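Local structure of erythromycin dehydratase (Saccharopolyspora erythraea, 3EL6) at residues A[223-236]-A[259-271]. The protein probably dehydrates beta-hydroxyacyl intermediates, eliminating water to leave a double bond, as the dehydratase domain of the erythromycin polyketide synthase. Residues are numbered along the deposited sequence; the frame is centred on the assembly and turned at random.
Sequences YAFHPVLLDAVAQT and LHASGATSVRVVA. With SO4 (sulfate ion), chain B.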
ATOM      1  N   TYR A 223       1.815  21.392  -5.380  1.00 28.03           N
ATOM      2  CA  TYR A 223       3.194  20.853  -5.376  1.00 26.10           C
ATOM      3  C   TYR A 223       3.878  21.140  -4.035  1.00 26.40           C
ATOM      4  O   TYR A 223       3.555  22.136  -3.376  1.00 25.94           O
ATOM      5  CB  TYR A 223       4.074  21.402  -6.497  1.00 25.87           C
ATOM      6  CG  TYR A 223       3.622  21.026  -7.880  1.00 23.62           C
ATOM      7  CD1 TYR A 223       3.890  19.780  -8.390  1.00 23.42           C
ATOM      8  CD2 TYR A 223       2.936  21.934  -8.686  1.00 25.50           C
ATOM      9  CE1 TYR A 223       3.485  19.402  -9.661  1.00 26.43           C
ATOM     10  CE2 TYR A 223       2.523  21.555  -9.975  1.00 25.93           C
ATOM     11  CZ  TYR A 223       2.808  20.307 -10.433  1.00 28.07           C
ATOM     12  OH  TYR A 223       2.428  19.939 -11.696  1.00 31.41           O
ATOM     13  N   ALA A 224       4.841  20.295  -3.650  1.00 25.88           N
ATOM     14  CA  ALA A 224       5.605  20.560  -2.429  1.00 25.27           C
ATOM     15  C   ALA A 224       6.609  21.618  -2.784  1.00 24.97           C
ATOM     16  O   ALA A 224       6.693  22.624  -2.099  1.00 24.49           O
ATOM     17  CB  ALA A 224       6.314  19.292  -1.921  1.00 26.02           C
ATOM     18  N   PHE A 225       7.333  21.410  -3.879  1.00 23.65           N
ATOM     19  CA  PHE A 225       8.216  22.433  -4.499  1.00 24.86           C
ATOM     20  C   PHE A 225       8.022  22.220  -6.015  1.00 24.48           C
ATOM     21  O   PHE A 225       8.486  21.227  -6.568  1.00 24.47           O
ATOM     22  CB  PHE A 225       9.693  22.166  -4.175  1.00 23.64           C
ATOM     23  CG  PHE A 225      10.636  23.352  -4.484  1.00 28.45           C
ATOM     24  CD1 PHE A 225      11.404  23.919  -3.465  1.00 30.35           C
ATOM     25  CD2 PHE A 225      10.756  23.869  -5.786  1.00 24.81           C
ATOM     26  CE1 PHE A 225      12.288  25.007  -3.731  1.00 29.05           C
ATOM     27  CE2 PHE A 225      11.635  24.934  -6.081  1.00 27.67           C
ATOM     28  CZ  PHE A 225      12.386  25.525  -5.061  1.00 25.68           C
ATOM     29  N   HIS A 226       7.333  23.135  -6.678  1.00 23.26           N
ATOM     30  CA  HIS A 226       7.060  22.969  -8.129  1.00 20.32           C
ATOM     31  C   HIS A 226       8.230  22.417  -8.899  1.00 19.44           C
ATOM     32  O   HIS A 226       9.338  22.996  -8.895  1.00 21.25           O
ATOM     33  CB  HIS A 226       6.638  24.347  -8.745  1.00 21.40           C
ATOM     34  CG  HIS A 226       5.942  24.195 -10.066  1.00 20.94           C
ATOM     35  ND1 HIS A 226       6.551  23.641 -11.151  1.00 24.67           N
ATOM     36  CD2 HIS A 226       4.647  24.423 -10.426  1.00 25.11           C
ATOM     37  CE1 HIS A 226       5.692  23.580 -12.160  1.00 26.14           C
ATOM     38  NE2 HIS A 226       4.526  24.057 -11.741  1.00 25.09           N
ATOM     39  N   PRO A 227       8.059  21.278  -9.604  1.00 18.66           N
ATOM     40  CA  PRO A 227       9.207  20.611 -10.168  1.00 19.81           C
ATOM     41  C   PRO A 227       9.883  21.339 -11.324  1.00 19.69           C
ATOM     42  O   PRO A 227      11.118  21.117 -11.589  1.00 18.93           O
ATOM     43  CB  PRO A 227       8.642  19.238 -10.592  1.00 20.94           C
ATOM     44  CG  PRO A 227       7.228  19.488 -10.782  1.00 19.20           C
ATOM     45  CD  PRO A 227       6.800  20.526  -9.841  1.00 21.59           C
ATOM     46  N   VAL A 228       9.121  22.219 -12.004  1.00 20.36           N
ATOM     47  CA  VAL A 228       9.823  23.033 -12.985  1.00 21.26           C
ATOM     48  C   VAL A 228      10.737  24.048 -12.258  1.00 19.66           C
ATOM     49  O   VAL A 228      11.908  24.211 -12.623  1.00 20.79           O
ATOM     50  CB  VAL A 228       8.877  23.676 -13.985  1.00 19.85           C
ATOM     51  CG1 VAL A 228       9.659  24.509 -15.047  1.00 20.39           C
ATOM     52  CG2 VAL A 228       8.130  22.518 -14.715  1.00 20.53           C
ATOM     53  N   LEU A 229      10.185  24.701 -11.255  1.00 20.75           N
ATOM     54  CA  LEU A 229      10.980  25.650 -10.449  1.00 21.47           C
ATOM     55  C   LEU A 229      12.184  24.924  -9.849  1.00 22.75           C
ATOM     56  O   LEU A 229      13.313  25.411  -9.892  1.00 21.25           O
ATOM     57  CB  LEU A 229      10.107  26.306  -9.405  1.00 19.72           C
ATOM     58  CG  LEU A 229      10.798  27.445  -8.595  1.00 21.87           C
ATOM     59  CD1 LEU A 229      11.056  28.646  -9.548  1.00 20.84           C
ATOM     60  CD2 LEU A 229       9.958  27.948  -7.397  1.00 22.54           C
ATOM     61  N   LEU A 230      11.972  23.707  -9.325  1.00 21.35           N
ATOM     62  CA  LEU A 230      13.103  22.975  -8.686  1.00 20.65           C
ATOM     63  C   LEU A 230      14.140  22.543  -9.688  1.00 21.50           C
ATOM     64  O   LEU A 230      15.360  22.546  -9.416  1.00 21.68           O
ATOM     65  CB  LEU A 230      12.524  21.723  -8.014  1.00 20.43           C
ATOM     66  CG  LEU A 230      13.548  20.908  -7.207  1.00 21.51           C
ATOM     67  CD1 LEU A 230      14.010  21.819  -6.113  1.00 21.90           C
ATOM     68  CD2 LEU A 230      12.697  19.778  -6.615  1.00 22.51           C
ATOM     69  N   ASP A 231      13.716  22.156 -10.910  1.00 22.12           N
ATOM     70  CA  ASP A 231      14.732  21.857 -11.927  1.00 23.32           C
ATOM     71  C   ASP A 231      15.563  23.104 -12.265  1.00 22.63           C
ATOM     72  O   ASP A 231      16.754  23.007 -12.506  1.00 22.50           O
ATOM     73  CB  ASP A 231      14.108  21.363 -13.239  1.00 22.55           C
ATOM     74  CG  ASP A 231      15.139  21.043 -14.268  1.00 28.78           C
ATOM     75  OD1 ASP A 231      15.682  19.926 -14.209  1.00 29.45           O
ATOM     76  OD2 ASP A 231      15.458  21.908 -15.140  1.00 32.62           O
ATOM     77  N   ALA A 232      14.901  24.254 -12.334  1.00 23.18           N
ATOM     78  CA  ALA A 232      15.618  25.520 -12.636  1.00 23.74           C
ATOM     79  C   ALA A 232      16.567  25.918 -11.456  1.00 23.40           C
ATOM     80  O   ALA A 232      17.665  26.445 -11.649  1.00 24.62           O
ATOM     81  CB  ALA A 232      14.627  26.596 -12.955  1.00 23.22           C
ATOM     82  N   VAL A 233      16.188  25.613 -10.229  1.00 23.70           N
ATOM     83  CA  VAL A 233      17.158  25.724  -9.111  1.00 24.07           C
ATOM     84  C   VAL A 233      18.391  24.866  -9.324  1.00 23.97           C
ATOM     85  O   VAL A 233      19.513  25.345  -9.156  1.00 24.39           O
ATOM     86  CB  VAL A 233      16.499  25.336  -7.775  1.00 24.20           C
ATOM     87  CG1 VAL A 233      17.528  25.183  -6.692  1.00 26.41           C
ATOM     88  CG2 VAL A 233      15.456  26.372  -7.410  1.00 25.52           C
ATOM     89  N   ALA A 234      18.201  23.605  -9.703  1.00 22.77           N
ATOM     90  CA  ALA A 234      19.313  22.738 -10.050  1.00 23.58           C
ATOM     91  C   ALA A 234      20.081  23.228 -11.263  1.00 24.37           C
ATOM     92  O   ALA A 234      21.303  22.965 -11.417  1.00 24.07           O
ATOM     93  CB  ALA A 234      18.788  21.279 -10.287  1.00 23.86           C
ATOM     94  N   GLN A 235      19.389  23.931 -12.157  1.00 24.27           N
ATOM     95  CA  GLN A 235      20.111  24.507 -13.315  1.00 24.61           C
ATOM     96  C   GLN A 235      21.233  25.460 -12.918  1.00 25.67           C
ATOM     97  O   GLN A 235      22.132  25.669 -13.706  1.00 25.81           O
ATOM     98  CB  GLN A 235      19.172  25.196 -14.298  1.00 24.62           C
ATOM     99  CG  GLN A 235      18.300  24.271 -15.149  1.00 23.96           C
ATOM    100  CD  GLN A 235      17.349  25.124 -15.984  1.00 27.99           C
ATOM    101  OE1 GLN A 235      17.767  26.164 -16.490  1.00 26.51           O
ATOM    102  NE2 GLN A 235      16.053  24.742 -16.049  1.00 25.46           N
ATOM    103  N   THR A 236      21.188  26.003 -11.705  1.00 25.56           N
ATOM    104  CA  THR A 236      22.237  26.929 -11.321  1.00 28.32           C
ATOM    105  C   THR A 236      23.606  26.230 -11.347  1.00 28.98           C
ATOM    106  O   THR A 236      24.655  26.901 -11.444  1.00 28.38           O
ATOM    107  CB  THR A 236      21.988  27.591  -9.982  1.00 28.95           C
ATOM    108  OG1 THR A 236      22.001  26.590  -8.957  1.00 30.15           O
ATOM    109  CG2 THR A 236      20.591  28.318  -9.951  1.00 29.74           C
ATOM    110  N   LEU A 259      12.523  21.456   3.223  1.00 24.11           N
ATOM    111  CA  LEU A 259      11.548  22.360   2.717  1.00 27.08           C
ATOM    112  C   LEU A 259      10.989  23.132   3.870  1.00 28.75           C
ATOM    113  O   LEU A 259      10.549  22.559   4.870  1.00 30.50           O
ATOM    114  CB  LEU A 259      10.486  21.549   1.896  1.00 27.46           C
ATOM    115  CG  LEU A 259       9.418  22.112   0.966  1.00 31.77           C
ATOM    116  CD1 LEU A 259      10.083  22.932  -0.159  1.00 30.38           C
ATOM    117  CD2 LEU A 259       8.725  20.866   0.395  1.00 25.76           C
ATOM    118  N   HIS A 260      11.020  24.456   3.774  1.00 28.11           N
ATOM    119  CA  HIS A 260      10.471  25.281   4.812  1.00 29.30           C
ATOM    120  C   HIS A 260       9.240  26.077   4.397  1.00 31.47           C
ATOM    121  O   HIS A 260       8.584  26.643   5.214  1.00 32.18           O
ATOM    122  CB  HIS A 260      11.579  26.179   5.373  1.00 27.36           C
ATOM    123  CG  HIS A 260      12.797  25.405   5.767  1.00 27.64           C
ATOM    124  ND1 HIS A 260      12.866  24.702   6.949  1.00 25.61           N
ATOM    125  CD2 HIS A 260      13.948  25.139   5.106  1.00 24.29           C
ATOM    126  CE1 HIS A 260      14.031  24.077   7.015  1.00 24.91           C
ATOM    127  NE2 HIS A 260      14.715  24.342   5.917  1.00 26.16           N
ATOM    128  N   ALA A 261       8.956  26.140   3.090  1.00 33.10           N
ATOM    129  CA  ALA A 261       7.823  26.851   2.605  1.00 35.28           C
ATOM    130  C   ALA A 261       7.313  26.058   1.395  1.00 36.72           C
ATOM    131  O   ALA A 261       8.122  25.595   0.596  1.00 37.40           O
ATOM    132  CB  ALA A 261       8.257  28.260   2.167  1.00 34.13           C
ATOM    133  N   SER A 262       6.007  25.935   1.232  1.00 38.82           N
ATOM    134  CA  SER A 262       5.520  25.322  -0.024  1.00 40.09           C
ATOM    135  C   SER A 262       4.894  26.388  -0.948  1.00 40.28           C
ATOM    136  O   SER A 262       4.641  27.518  -0.527  1.00 42.32           O
ATOM    137  CB  SER A 262       4.565  24.120   0.236  1.00 40.58           C
ATOM    138  OG  SER A 262       5.264  22.906   0.572  1.00 35.45           O
ATOM    139  N   GLY A 263       4.660  26.033  -2.211  1.00 41.72           N
ATOM    140  CA  GLY A 263       3.912  26.938  -3.122  1.00 40.33           C
ATOM    141  C   GLY A 263       4.716  28.099  -3.706  1.00 39.25           C
ATOM    142  O   GLY A 263       4.147  29.090  -4.207  1.00 38.75           O
ATOM    143  N   ALA A 264       6.046  27.988  -3.622  1.00 36.94           N
ATOM    144  CA  ALA A 264       6.891  29.050  -4.135  1.00 34.34           C
ATOM    145  C   ALA A 264       6.847  28.976  -5.671  1.00 31.66           C
ATOM    146  O   ALA A 264       6.843  27.865  -6.263  1.00 31.44           O
ATOM    147  CB  ALA A 264       8.367  28.895  -3.607  1.00 33.72           C
ATOM    148  N   THR A 265       6.780  30.144  -6.312  1.00 30.23           N
ATOM    149  CA  THR A 265       7.014  30.194  -7.781  1.00 27.56           C
ATOM    150  C   THR A 265       8.148  31.170  -8.145  1.00 25.39           C
ATOM    151  O   THR A 265       8.471  31.324  -9.309  1.00 21.98           O
ATOM    152  CB  THR A 265       5.781  30.660  -8.552  1.00 28.35           C
ATOM    153  OG1 THR A 265       5.348  31.929  -8.054  1.00 28.88           O
ATOM    154  CG2 THR A 265       4.619  29.617  -8.437  1.00 31.02           C
ATOM    155  N   SER A 266       8.738  31.820  -7.143  1.00 23.23           N
ATOM    156  CA  SER A 266       9.767  32.823  -7.373  1.00 22.70           C
ATOM    157  C   SER A 266      10.730  32.765  -6.190  1.00 22.43           C
ATOM    158  O   SER A 266      10.273  32.966  -5.047  1.00 22.70           O
ATOM    159  CB  SER A 266       9.128  34.200  -7.442  1.00 21.70           C
ATOM    160  OG  SER A 266      10.128  35.179  -7.688  1.00 25.73           O
ATOM    161  N   VAL A 267      12.003  32.447  -6.451  1.00 20.98           N
ATOM    162  CA  VAL A 267      12.956  32.230  -5.362  1.00 22.38           C
ATOM    163  C   VAL A 267      14.310  32.830  -5.740  1.00 21.95           C
ATOM    164  O   VAL A 267      14.537  33.200  -6.894  1.00 21.87           O
ATOM    165  CB  VAL A 267      13.131  30.702  -5.073  1.00 21.75           C
ATOM    166  CG1 VAL A 267      11.766  30.126  -4.529  1.00 20.16           C
ATOM    167  CG2 VAL A 267      13.676  29.959  -6.329  1.00 18.41           C
ATOM    168  N   ARG A 268      15.203  32.955  -4.751  1.00 20.76           N
ATOM    169  CA  ARG A 268      16.595  33.271  -4.999  1.00 20.18           C
ATOM    170  C   ARG A 268      17.425  32.058  -4.571  1.00 20.49           C
ATOM    171  O   ARG A 268      17.087  31.393  -3.598  1.00 21.56           O
ATOM    172  CB  ARG A 268      16.997  34.482  -4.144  1.00 20.14           C
ATOM    173  CG  ARG A 268      16.198  35.783  -4.497  1.00 22.98           C
ATOM    174  CD  ARG A 268      16.396  36.957  -3.484  1.00 29.45           C
ATOM    175  NE  ARG A 268      15.901  38.174  -4.141  1.00 31.66           N
ATOM    176  CZ  ARG A 268      15.972  39.418  -3.651  1.00 37.81           C
ATOM    177  NH1 ARG A 268      16.504  39.660  -2.459  1.00 35.16           N
ATOM    178  NH2 ARG A 268      15.503  40.424  -4.379  1.00 36.22           N
ATOM    179  N   VAL A 269      18.481  31.781  -5.272  1.00 20.87           N
ATOM    180  CA  VAL A 269      19.264  30.566  -5.034  1.00 21.12           C
ATOM    181  C   VAL A 269      20.726  30.974  -4.830  1.00 22.46           C
ATOM    182  O   VAL A 269      21.282  31.775  -5.601  1.00 21.77           O
ATOM    183  CB  VAL A 269      19.199  29.684  -6.236  1.00 21.15           C
ATOM    184  CG1 VAL A 269      20.001  28.375  -6.012  1.00 22.91           C
ATOM    185  CG2 VAL A 269      17.721  29.395  -6.574  1.00 21.60           C
ATOM    186  N   VAL A 270      21.347  30.437  -3.789  1.00 21.48           N
ATOM    187  CA  VAL A 270      22.804  30.524  -3.673  1.00 21.80           C
ATOM    188  C   VAL A 270      23.354  29.100  -3.793  1.00 23.37           C
ATOM    189  O   VAL A 270      22.937  28.198  -3.002  1.00 22.96           O
ATOM    190  CB  VAL A 270      23.198  31.083  -2.302  1.00 22.76           C
ATOM    191  CG1 VAL A 270      24.721  31.126  -2.221  1.00 24.77           C
ATOM    192  CG2 VAL A 270      22.526  32.493  -2.055  1.00 24.97           C
ATOM    193  N   ALA A 271      24.198  28.858  -4.794  1.00 22.45           N
ATOM    194  CA  ALA A 271      24.773  27.530  -4.997  1.00 23.90           C
ATOM    195  C   ALA A 271      26.240  27.625  -4.602  1.00 26.20           C
ATOM    196  O   ALA A 271      26.964  28.502  -5.081  1.00 26.02           O
ATOM    197  CB  ALA A 271      24.655  27.092  -6.415  1.00 23.18           C
TER
HETATM  198  S   SO4 B 289      16.080  43.466  -2.023  1.00 76.10           S
HETATM  199  O1  SO4 B 289      15.921  43.322  -3.472  1.00 74.08           O
HETATM  200  O2  SO4 B 289      16.910  42.385  -1.469  1.00 74.05           O
HETATM  201  O3  SO4 B 289      16.706  44.763  -1.736  1.00 76.23           O
HETATM  202  O4  SO4 B 289      14.754  43.439  -1.394  1.00 75.70           O
HETATM  203  O   HOH W   1       8.034  25.451  -2.148  1.00 44.60           O
HETATM  204  O   HOH W   2       6.230  25.418  -5.413  1.00 34.84           O
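Leu229, Val233 and Thr236, spaced four and three residues apart, form the ridge by which the segment of helix 227-235 rests on strand 266-271; the axes approach to 9.3 Å and run roughly parallel, 31° apart. Leu229, its CG swung anti to the backbone N (chi1 -174°), brings its fork against the residues leading into the strand: CD2 lies 3.3 Å from Ala264 O and 4.0 Å from Val267 CG1, while CD1 faces Thr265 O. Val233 CG2 settles into the hollow between Val267 CG2 and Val269 CG2 (3.9 Å to the latter). Next, Val269 CG1 meets both branches of Thr236, whose OG1 also touches Ala271 CB. That hydroxyl is not left bare among methyls: it donates to Val233 O at 2.8 Å, nearly along the C=O axis (175°). Beside the loop that leads into the helix, Leu259 spreads its methyls, CD2 against Ala224 CB and CD1 at the edge of the Phe225 ring, one face of which is covered by Leu230 CD1. Two waters fill in between the loops, one joining Ala224 O to Ala261 O, the other His226 N to Ala264 O. His226 ND1 N-caps the helix through Val228 N (3.1 Å). An antiparallel sheet wrapped round a central helix is the hotdog fold, here within the dehydratase's double hotdog.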